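ASCH domain-containing protein (Pyrococcus horikoshii, PDB 2Z0T) is of unknown function but carries an ASCH domain of the PUA-like clan and probably binds RNA. Local coordinates at residues V49-F60 with E95-E106. Residues are numbered along the deposited sequence; the frame is centred on the assembly and turned at random.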
loop_
_atom_site.group_PDB
_atom_site.type_symbol
_atom_site.label_atom_id
_atom_site.label_comp_id
_atom_site.label_asym_id
_atom_site.label_seq_id
_atom_site.Cartn_x
_atom_site.Cartn_y
_atom_site.Cartn_z
ATOM N N VAL A 49 9.352 3.048 -7.164
ATOM C CA VAL A 49 8.885 1.703 -7.469
ATOM C C VAL A 49 8.045 1.677 -8.731
ATOM O O VAL A 49 7.481 2.691 -9.138
ATOM C CB VAL A 49 8.028 1.116 -6.316
ATOM C CG1 VAL A 49 8.843 1.060 -5.031
ATOM C CG2 VAL A 49 6.767 1.957 -6.122
ATOM N N LYS A 50 7.982 0.504 -9.350
ATOM C CA LYS A 50 7.178 0.303 -10.548
ATOM C C LYS A 50 5.884 -0.357 -10.084
ATOM O O LYS A 50 5.913 -1.223 -9.210
ATOM C CB LYS A 50 7.900 -0.627 -11.527
ATOM C CG LYS A 50 7.021 -1.139 -12.663
ATOM C CD LYS A 50 6.616 -0.042 -13.646
ATOM C CE LYS A 50 7.782 0.355 -14.541
ATOM N NZ LYS A 50 7.349 1.254 -15.647
ATOM N N VAL A 51 4.756 0.072 -10.644
ATOM C CA VAL A 51 3.458 -0.508 -10.293
ATOM C C VAL A 51 3.250 -1.723 -11.187
ATOM O O VAL A 51 3.209 -1.598 -12.415
ATOM C CB VAL A 51 2.307 0.490 -10.531
ATOM C CG1 VAL A 51 0.959 -0.178 -10.232
ATOM C CG2 VAL A 51 2.490 1.715 -9.647
ATOM N N LYS A 52 3.126 -2.895 -10.569
ATOM C CA LYS A 52 2.947 -4.139 -11.309
ATOM C C LYS A 52 1.508 -4.643 -11.302
ATOM O O LYS A 52 1.126 -5.441 -12.158
ATOM C CB LYS A 52 3.857 -5.227 -10.732
ATOM C CG LYS A 52 5.308 -4.800 -10.524
ATOM C CD LYS A 52 5.988 -4.395 -11.816
ATOM C CE LYS A 52 6.158 -5.570 -12.758
ATOM N NZ LYS A 52 6.950 -5.192 -13.967
ATOM N N GLY A 53 0.713 -4.184 -10.336
ATOM C CA GLY A 53 -0.669 -4.626 -10.254
ATOM C C GLY A 53 -1.526 -3.759 -9.353
ATOM O O GLY A 53 -1.010 -3.073 -8.468
ATOM N N ILE A 54 -2.835 -3.793 -9.587
ATOM C CA ILE A 54 -3.802 -3.020 -8.808
ATOM C C ILE A 54 -5.001 -3.909 -8.477
ATOM O O ILE A 54 -5.676 -4.408 -9.380
ATOM C CB ILE A 54 -4.312 -1.779 -9.605
ATOM C CG1 ILE A 54 -3.175 -0.772 -9.820
ATOM C CG2 ILE A 54 -5.482 -1.126 -8.873
ATOM C CD1 ILE A 54 -2.723 -0.065 -8.555
ATOM N N ARG A 55 -5.258 -4.105 -7.185
ATOM C CA ARG A 55 -6.389 -4.919 -6.733
ATOM C C ARG A 55 -7.159 -4.142 -5.666
ATOM O O ARG A 55 -6.590 -3.719 -4.661
ATOM C CB ARG A 55 -5.886 -6.264 -6.193
ATOM C CG ARG A 55 -5.199 -7.105 -7.268
ATOM C CD ARG A 55 -4.684 -8.431 -6.734
ATOM N NE ARG A 55 -3.439 -8.303 -5.978
ATOM C CZ ARG A 55 -2.238 -8.114 -6.518
ATOM N NH1 ARG A 55 -2.095 -8.025 -7.837
ATOM N NH2 ARG A 55 -1.170 -8.032 -5.732
ATOM N N VAL A 56 -8.455 -3.954 -5.893
ATOM C CA VAL A 56 -9.287 -3.180 -4.980
ATOM C C VAL A 56 -10.217 -4.020 -4.110
ATOM O O VAL A 56 -10.844 -4.974 -4.579
ATOM C CB VAL A 56 -10.110 -2.140 -5.768
ATOM C CG1 VAL A 56 -10.870 -1.227 -4.808
ATOM C CG2 VAL A 56 -9.186 -1.321 -6.653
ATOM N N TYR A 57 -10.299 -3.638 -2.837
ATOM C CA TYR A 57 -11.114 -4.331 -1.844
ATOM C C TYR A 57 -12.061 -3.363 -1.142
ATOM O O TYR A 57 -11.941 -2.148 -1.283
ATOM C CB TYR A 57 -10.195 -4.992 -0.814
ATOM C CG TYR A 57 -9.226 -5.983 -1.423
ATOM C CD1 TYR A 57 -9.603 -7.306 -1.651
ATOM C CD2 TYR A 57 -7.946 -5.586 -1.810
ATOM C CE1 TYR A 57 -8.726 -8.211 -2.250
ATOM C CE2 TYR A 57 -7.063 -6.480 -2.411
ATOM C CZ TYR A 57 -7.461 -7.790 -2.627
ATOM O OH TYR A 57 -6.595 -8.674 -3.227
ATOM N N SER A 58 -13.012 -3.906 -0.385
ATOM C CA SER A 58 -13.961 -3.065 0.327
ATOM C C SER A 58 -13.402 -2.631 1.681
ATOM O O SER A 58 -13.905 -1.687 2.287
ATOM C CB SER A 58 -15.280 -3.816 0.539
ATOM O OG SER A 58 -15.102 -4.890 1.444
ATOM N N SER A 59 -12.360 -3.314 2.153
ATOM C CA SER A 59 -11.774 -2.988 3.450
ATOM C C SER A 59 -10.321 -3.423 3.587
ATOM O O SER A 59 -9.824 -4.239 2.808
ATOM C CB SER A 59 -12.586 -3.648 4.569
ATOM O OG SER A 59 -12.403 -5.055 4.560
ATOM N N PHE A 60 -9.645 -2.877 4.595
ATOM C CA PHE A 60 -8.258 -3.229 4.853
ATOM C C PHE A 60 -8.180 -4.679 5.316
ATOM O O PHE A 60 -7.239 -5.394 4.989
ATOM C CB PHE A 60 -7.665 -2.295 5.914
ATOM C CG PHE A 60 -7.401 -0.903 5.407
ATOM C CD1 PHE A 60 -6.443 -0.684 4.419
ATOM C CD2 PHE A 60 -8.125 0.181 5.891
ATOM C CE1 PHE A 60 -6.212 0.598 3.917
ATOM C CE2 PHE A 60 -7.905 1.467 5.395
ATOM C CZ PHE A 60 -6.946 1.675 4.404
ATOM N N GLU A 95 -12.673 4.705 4.658
ATOM C CA GLU A 95 -12.524 3.326 4.207
ATOM C C GLU A 95 -13.818 2.858 3.543
ATOM O O GLU A 95 -13.799 2.275 2.460
ATOM C CB GLU A 95 -12.184 2.416 5.395
ATOM C CG GLU A 95 -11.954 0.957 5.025
ATOM C CD GLU A 95 -11.613 0.092 6.221
ATOM O OE1 GLU A 95 -11.565 0.628 7.350
ATOM O OE2 GLU A 95 -11.395 -1.126 6.036
ATOM N N LYS A 96 -14.943 3.122 4.196
ATOM C CA LYS A 96 -16.245 2.734 3.664
ATOM C C LYS A 96 -16.608 3.510 2.397
ATOM O O LYS A 96 -17.227 2.968 1.480
ATOM C CB LYS A 96 -17.330 2.946 4.728
ATOM C CG LYS A 96 -17.386 1.863 5.805
ATOM C CD LYS A 96 -16.039 1.663 6.487
ATOM C CE LYS A 96 -16.116 0.665 7.633
ATOM N NZ LYS A 96 -14.784 0.456 8.274
ATOM N N LYS A 97 -16.212 4.777 2.345
ATOM C CA LYS A 97 -16.510 5.631 1.201
ATOM C C LYS A 97 -15.718 5.327 -0.073
ATOM O O LYS A 97 -16.270 5.350 -1.178
ATOM C CB LYS A 97 -16.276 7.098 1.580
ATOM C CG LYS A 97 -16.476 8.074 0.432
ATOM C CD LYS A 97 -16.088 9.486 0.833
ATOM C CE LYS A 97 -16.288 10.463 -0.314
ATOM N NZ LYS A 97 -15.862 11.842 0.066
ATOM N N TYR A 98 -14.431 5.037 0.081
ATOM C CA TYR A 98 -13.558 4.787 -1.067
ATOM C C TYR A 98 -13.156 3.349 -1.355
ATOM O O TYR A 98 -12.898 2.993 -2.506
ATOM C CB TYR A 98 -12.268 5.595 -0.911
ATOM C CG TYR A 98 -12.460 7.088 -0.861
ATOM C CD1 TYR A 98 -12.876 7.796 -1.986
ATOM C CD2 TYR A 98 -12.219 7.800 0.315
ATOM C CE1 TYR A 98 -13.045 9.178 -1.946
ATOM C CE2 TYR A 98 -12.387 9.182 0.367
ATOM C CZ TYR A 98 -12.799 9.863 -0.765
ATOM O OH TYR A 98 -12.965 11.228 -0.719
ATOM N N GLY A 99 -13.087 2.522 -0.322
ATOM C CA GLY A 99 -12.638 1.160 -0.532
ATOM C C GLY A 99 -11.132 1.191 -0.325
ATOM O O GLY A 99 -10.572 2.252 -0.041
ATOM N N VAL A 100 -10.470 0.049 -0.486
ATOM C CA VAL A 100 -9.029 -0.043 -0.266
ATOM C C VAL A 100 -8.320 -0.647 -1.469
ATOM O O VAL A 100 -8.831 -1.572 -2.097
ATOM C CB VAL A 100 -8.737 -0.913 0.975
ATOM C CG1 VAL A 100 -7.240 -1.095 1.159
ATOM C CG2 VAL A 100 -9.357 -0.265 2.207
ATOM N N VAL A 101 -7.134 -0.133 -1.780
ATOM C CA VAL A 101 -6.395 -0.650 -2.920
ATOM C C VAL A 101 -5.048 -1.255 -2.535
ATOM O O VAL A 101 -4.322 -0.717 -1.694
ATOM C CB VAL A 101 -6.178 0.455 -3.989
ATOM C CG1 VAL A 101 -5.389 1.611 -3.400
ATOM C CG2 VAL A 101 -5.457 -0.124 -5.205
ATOM N N ALA A 102 -4.744 -2.403 -3.133
ATOM C CA ALA A 102 -3.475 -3.077 -2.910
ATOM C C ALA A 102 -2.654 -2.798 -4.168
ATOM O O ALA A 102 -3.007 -3.247 -5.258
ATOM C CB ALA A 102 -3.684 -4.580 -2.740
ATOM N N ILE A 103 -1.579 -2.038 -4.019
ATOM C CA ILE A 103 -0.724 -1.703 -5.154
ATOM C C ILE A 103 0.482 -2.638 -5.158
ATOM O O ILE A 103 1.320 -2.575 -4.259
ATOM C CB ILE A 103 -0.232 -0.238 -5.056
ATOM C CG1 ILE A 103 -1.427 0.698 -4.845
ATOM C CG2 ILE A 103 0.532 0.144 -6.311
ATOM C CD1 ILE A 103 -1.037 2.134 -4.581
ATOM N N GLU A 104 0.561 -3.514 -6.157
ATOM C CA GLU A 104 1.679 -4.449 -6.259
ATOM C C GLU A 104 2.863 -3.643 -6.769
ATOM O O GLU A 104 2.798 -3.059 -7.849
ATOM C CB GLU A 104 1.355 -5.579 -7.237
ATOM C CG GLU A 104 2.361 -6.727 -7.197
ATOM C CD GLU A 104 2.079 -7.785 -8.246
ATOM O OE1 GLU A 104 0.888 -8.050 -8.511
ATOM O OE2 GLU A 104 3.045 -8.358 -8.801
ATOM N N ILE A 105 3.939 -3.615 -5.992
ATOM C CA ILE A 105 5.108 -2.819 -6.353
ATOM C C ILE A 105 6.437 -3.562 -6.427
ATOM O O ILE A 105 6.627 -4.606 -5.796
ATOM C CB ILE A 105 5.264 -1.645 -5.370
ATOM C CG1 ILE A 105 5.346 -2.182 -3.937
ATOM C CG2 ILE A 105 4.078 -0.696 -5.506
ATOM C CD1 ILE A 105 5.563 -1.119 -2.883
ATOM N N GLU A 106 7.354 -2.988 -7.201
ATOM C CA GLU A 106 8.691 -3.537 -7.404
ATOM C C GLU A 106 9.681 -2.375 -7.319
ATOM O O GLU A 106 9.578 -1.411 -8.075
ATOM C CB GLU A 106 8.765 -4.184 -8.787
ATOM C CG GLU A 106 10.062 -4.889 -9.113
ATOM C CD GLU A 106 10.081 -5.395 -10.546
ATOM O OE1 GLU A 106 10.321 -4.582 -11.467
ATOM O OE2 GLU A 106 9.839 -6.602 -10.753
HETATM O O HOH W 1 -15.654 0.307 1.326
#
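V100, at the start of strand 100-107, sets one methyl over the ring of F60, the first residue of helix 60-67. V100 CG2 stands 3.5 Å from the centroid of the F60 ring and almost on the normal, a CH-pi contact, and V100 CG1 packs 3.4 Å from F60 CD1. With CG1 anti to the backbone N (chi1 176°), both methyls of V100 can reach the ring. The carboxylate of E95 meets the same ring obliquely at CD2, its plane turned 53° from the ring. From there E95 OE2 accepts the backbone N-H of F60, 2.9 Å from F60 N, on its anti side and out of the carboxylate plane, while OE1 forms a salt bridge with R87. The F60 ring is also stacked with Y86 and meets the ring of Y90. An alanine in place of F60 would probably leave V100 CG2 without its aromatic face and Y86 and Y90 without their ring partner.

Beside this cluster, strands 47-57 and 100-107 pair antiparallel, starting with Y57 and V100, which share two nearly straight backbone bonds; A102 CB lies at the ring edge of Y57, 3.9 Å from Y57 CE2. A classic beta bulge shifts the register by one residue where K52 and G53 both face E104: K52 N gives the strong bond to E104 O (2.7 Å), G53 N only a weak one. The side chain of E104, extended beyond CG, reaches back to R55. R55 NH1 meets E104 OE1 at 3.1 Å, in the guanidinium plane and nearly along the C-O axis, although the two flat groups are inclined by 49°. R55 NE forms a second salt bridge, with E67 of helix 60-67, so the guanidinium is probably fixed between two acids. On the face opposite R55, A102 and E104, I54 packs against V101 and I103. The bulged antiparallel pair lies within the mixed sheet of this PUA-like ASCH fold, with the intervening helices joining the two strands.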